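Local coordinates for capsid protein (PDB 3N7X) that forms the icosahedral shell of a shrimp densovirus, sixty copies of a beta-barrel subunit assembling with calcium bound between them, at residues T52-E57 against M79-Y84. Residues are numbered along the deposited sequence; the frame is centred on the assembly and turned at random.
Sequences TRRYFE and MNLYLY. With CA (calcium ion), chain B.
Arg-54 reaches from segment 52-57 of strand 45-59, part of the parvoviral capsid beta-barrel, to the short helix 80-83 and grips a single backbone oxygen, Leu-81 O, with both terminal nitrogens. The grip is end-on: Arg-54 NH1 lies 3.0 Å and NH2 2.9 Å from Leu-81 O. Neither bond is straight, with N-H...O angles of 132° and 137°, as expected when one acceptor is shared by two nearly parallel N-H groups. The NH1 donor lies in the carbonyl plane on a lone pair, whereas NH2 approaches tilted from that plane. Tyr-84 O, where the chain leaves helical geometry, comes to the guanidinium edge at 3.1 Å from Arg-54 NH2. Two carbonyls near the helix's C-terminal end thus face the cationic group, an arrangement that is probably electrostatically favourable. Side chain meets side chain only lightly, Leu-81 CB lying 4.1 Å from Arg-54 NH1.

The arginine spans the gap because its chain is extended from CG to NE (chi3 178°). Thr-52 CG2, two residues back on the same strand, lies 3.6 Å above one guanidinium face, offset toward the rim; Phe-289 of strand 281-296 adds a cation-pi contact, and Ile-175 of helix 171-176 packs on the side chain.

Next along the strand, Tyr-55 turns its carbonyl to a calcium ion, which Gln-176 O of the same chain and OE2 of Glu-191 from a neighbouring subunit also bind. Three waters complete the site, and Glu-57 accepts from two of them: water 1 at OE2 and water 2 at OE1, each 2.7 Å away.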
loop_
_atom_site.group_PDB
_atom_site.type_symbol
_atom_site.label_atom_id
_atom_site.label_comp_id
_atom_site.label_asym_id
_atom_site.label_seq_id
_atom_site.Cartn_x
_atom_site.Cartn_y
_atom_site.Cartn_z
ATOM N N THR A 52 90.496 11.482 -20.081
ATOM C CA THR A 52 91.710 12.145 -19.621
ATOM C C THR A 52 91.399 13.558 -19.124
ATOM O O THR A 52 90.301 14.069 -19.342
ATOM C CB THR A 52 92.776 12.223 -20.741
ATOM O OG1 THR A 52 94.039 12.601 -20.172
ATOM C CG2 THR A 52 92.377 13.252 -21.803
ATOM N N ARG A 53 92.366 14.181 -18.451
ATOM C CA ARG A 53 92.189 15.535 -17.933
ATOM C C ARG A 53 93.428 16.363 -18.270
ATOM O O ARG A 53 94.541 15.847 -18.248
ATOM C CB ARG A 53 91.987 15.508 -16.417
ATOM C CG ARG A 53 91.071 14.401 -15.906
ATOM C CD ARG A 53 90.818 14.596 -14.417
ATOM N NE ARG A 53 90.243 13.425 -13.765
ATOM C CZ ARG A 53 90.952 12.393 -13.314
ATOM N NH1 ARG A 53 92.271 12.381 -13.446
ATOM N NH2 ARG A 53 90.342 11.380 -12.711
ATOM N N ARG A 54 93.238 17.646 -18.564
ATOM C CA ARG A 54 94.355 18.517 -18.924
ATOM C C ARG A 54 94.214 19.931 -18.377
ATOM O O ARG A 54 93.132 20.328 -17.932
ATOM C CB ARG A 54 94.474 18.581 -20.448
ATOM C CG ARG A 54 94.759 17.233 -21.055
ATOM C CD ARG A 54 94.638 17.198 -22.559
ATOM N NE ARG A 54 94.993 15.860 -23.025
ATOM C CZ ARG A 54 94.704 15.365 -24.226
ATOM N NH1 ARG A 54 94.044 16.096 -25.117
ATOM N NH2 ARG A 54 95.060 14.122 -24.524
ATOM N N TYR A 55 95.317 20.680 -18.397
ATOM C CA TYR A 55 95.308 22.072 -17.956
ATOM C C TYR A 55 95.536 22.920 -19.198
ATOM O O TYR A 55 96.439 22.628 -19.992
ATOM C CB TYR A 55 96.454 22.402 -16.996
ATOM C CG TYR A 55 96.479 21.691 -15.666
ATOM C CD1 TYR A 55 95.341 21.597 -14.867
ATOM C CD2 TYR A 55 97.675 21.167 -15.174
ATOM C CE1 TYR A 55 95.397 20.996 -13.608
ATOM C CE2 TYR A 55 97.743 20.571 -13.922
ATOM C CZ TYR A 55 96.605 20.487 -13.142
ATOM O OH TYR A 55 96.690 19.897 -11.901
ATOM N N PHE A 56 94.727 23.961 -19.365
ATOM C CA PHE A 56 94.880 24.870 -20.494
ATOM C C PHE A 56 95.042 26.287 -19.955
ATOM O O PHE A 56 94.455 26.637 -18.922
ATOM C CB PHE A 56 93.653 24.842 -21.413
ATOM C CG PHE A 56 93.482 23.562 -22.188
ATOM C CD1 PHE A 56 94.558 22.712 -22.420
ATOM C CD2 PHE A 56 92.242 23.239 -22.745
ATOM C CE1 PHE A 56 94.405 21.561 -23.196
ATOM C CE2 PHE A 56 92.076 22.092 -23.523
ATOM C CZ PHE A 56 93.160 21.251 -23.750
ATOM N N GLU A 57 95.844 27.093 -20.645
ATOM C CA GLU A 57 96.048 28.483 -20.251
ATOM C C GLU A 57 95.745 29.352 -21.463
ATOM O O GLU A 57 95.964 28.935 -22.599
ATOM C CB GLU A 57 97.487 28.734 -19.793
ATOM C CG GLU A 57 97.937 27.921 -18.593
ATOM C CD GLU A 57 98.404 26.528 -18.978
ATOM O OE1 GLU A 57 99.104 26.409 -20.008
ATOM O OE2 GLU A 57 98.087 25.558 -18.252
ATOM N N MET A 79 90.521 13.025 -33.502
ATOM C CA MET A 79 90.605 11.813 -32.694
ATOM C C MET A 79 91.934 11.722 -31.952
ATOM O O MET A 79 92.013 11.155 -30.863
ATOM C CB MET A 79 90.433 10.582 -33.583
ATOM C CG MET A 79 89.047 10.445 -34.174
ATOM S SD MET A 79 88.893 9.019 -35.265
ATOM C CE MET A 79 89.081 7.656 -34.102
ATOM N N ASN A 80 92.972 12.294 -32.550
ATOM C CA ASN A 80 94.305 12.266 -31.972
ATOM C C ASN A 80 94.349 12.818 -30.556
ATOM O O ASN A 80 95.145 12.364 -29.736
ATOM C CB ASN A 80 95.269 13.059 -32.854
ATOM C CG ASN A 80 95.143 12.698 -34.317
ATOM O OD1 ASN A 80 94.104 12.939 -34.942
ATOM N ND2 ASN A 80 96.198 12.111 -34.877
ATOM N N LEU A 81 93.497 13.795 -30.267
ATOM C CA LEU A 81 93.482 14.398 -28.941
ATOM C C LEU A 81 92.977 13.455 -27.865
ATOM O O LEU A 81 93.213 13.684 -26.682
ATOM C CB LEU A 81 92.627 15.666 -28.939
ATOM C CG LEU A 81 93.095 16.832 -29.815
ATOM C CD1 LEU A 81 92.138 17.997 -29.642
ATOM C CD2 LEU A 81 94.511 17.253 -29.432
ATOM N N TYR A 82 92.293 12.390 -28.267
ATOM C CA TYR A 82 91.743 11.442 -27.302
ATOM C C TYR A 82 92.519 10.132 -27.206
ATOM O O TYR A 82 92.612 9.545 -26.131
ATOM C CB TYR A 82 90.291 11.121 -27.656
ATOM C CG TYR A 82 89.402 12.331 -27.847
ATOM C CD1 TYR A 82 88.642 12.847 -26.791
ATOM C CD2 TYR A 82 89.306 12.951 -29.095
ATOM C CE1 TYR A 82 87.804 13.951 -26.979
ATOM C CE2 TYR A 82 88.478 14.049 -29.292
ATOM C CZ TYR A 82 87.731 14.541 -28.235
ATOM O OH TYR A 82 86.903 15.616 -28.452
ATOM N N LEU A 83 93.064 9.670 -28.327
ATOM C CA LEU A 83 93.808 8.411 -28.351
ATOM C C LEU A 83 95.268 8.545 -27.927
ATOM O O LEU A 83 95.954 7.544 -27.709
ATOM C CB LEU A 83 93.719 7.781 -29.745
ATOM C CG LEU A 83 92.473 6.935 -30.033
ATOM C CD1 LEU A 83 91.228 7.641 -29.541
ATOM C CD2 LEU A 83 92.383 6.656 -31.519
ATOM N N TYR A 84 95.738 9.783 -27.815
ATOM C CA TYR A 84 97.112 10.048 -27.398
ATOM C C TYR A 84 97.119 10.831 -26.100
ATOM O O TYR A 84 96.113 11.430 -25.717
ATOM C CB TYR A 84 97.853 10.859 -28.459
ATOM C CG TYR A 84 98.264 10.063 -29.668
ATOM C CD1 TYR A 84 99.510 9.436 -29.720
ATOM C CD2 TYR A 84 97.406 9.925 -30.758
ATOM C CE1 TYR A 84 99.893 8.690 -30.835
ATOM C CE2 TYR A 84 97.777 9.183 -31.877
ATOM C CZ TYR A 84 99.020 8.569 -31.912
ATOM O OH TYR A 84 99.395 7.845 -33.022
HETATM CA CA CA B . 98.612 21.868 -20.731
HETATM O O HOH W 1 99.403 23.291 -18.949
HETATM O O HOH W 2 98.738 24.128 -21.468
HETATM O O HOH W 3 97.665 19.755 -21.410
#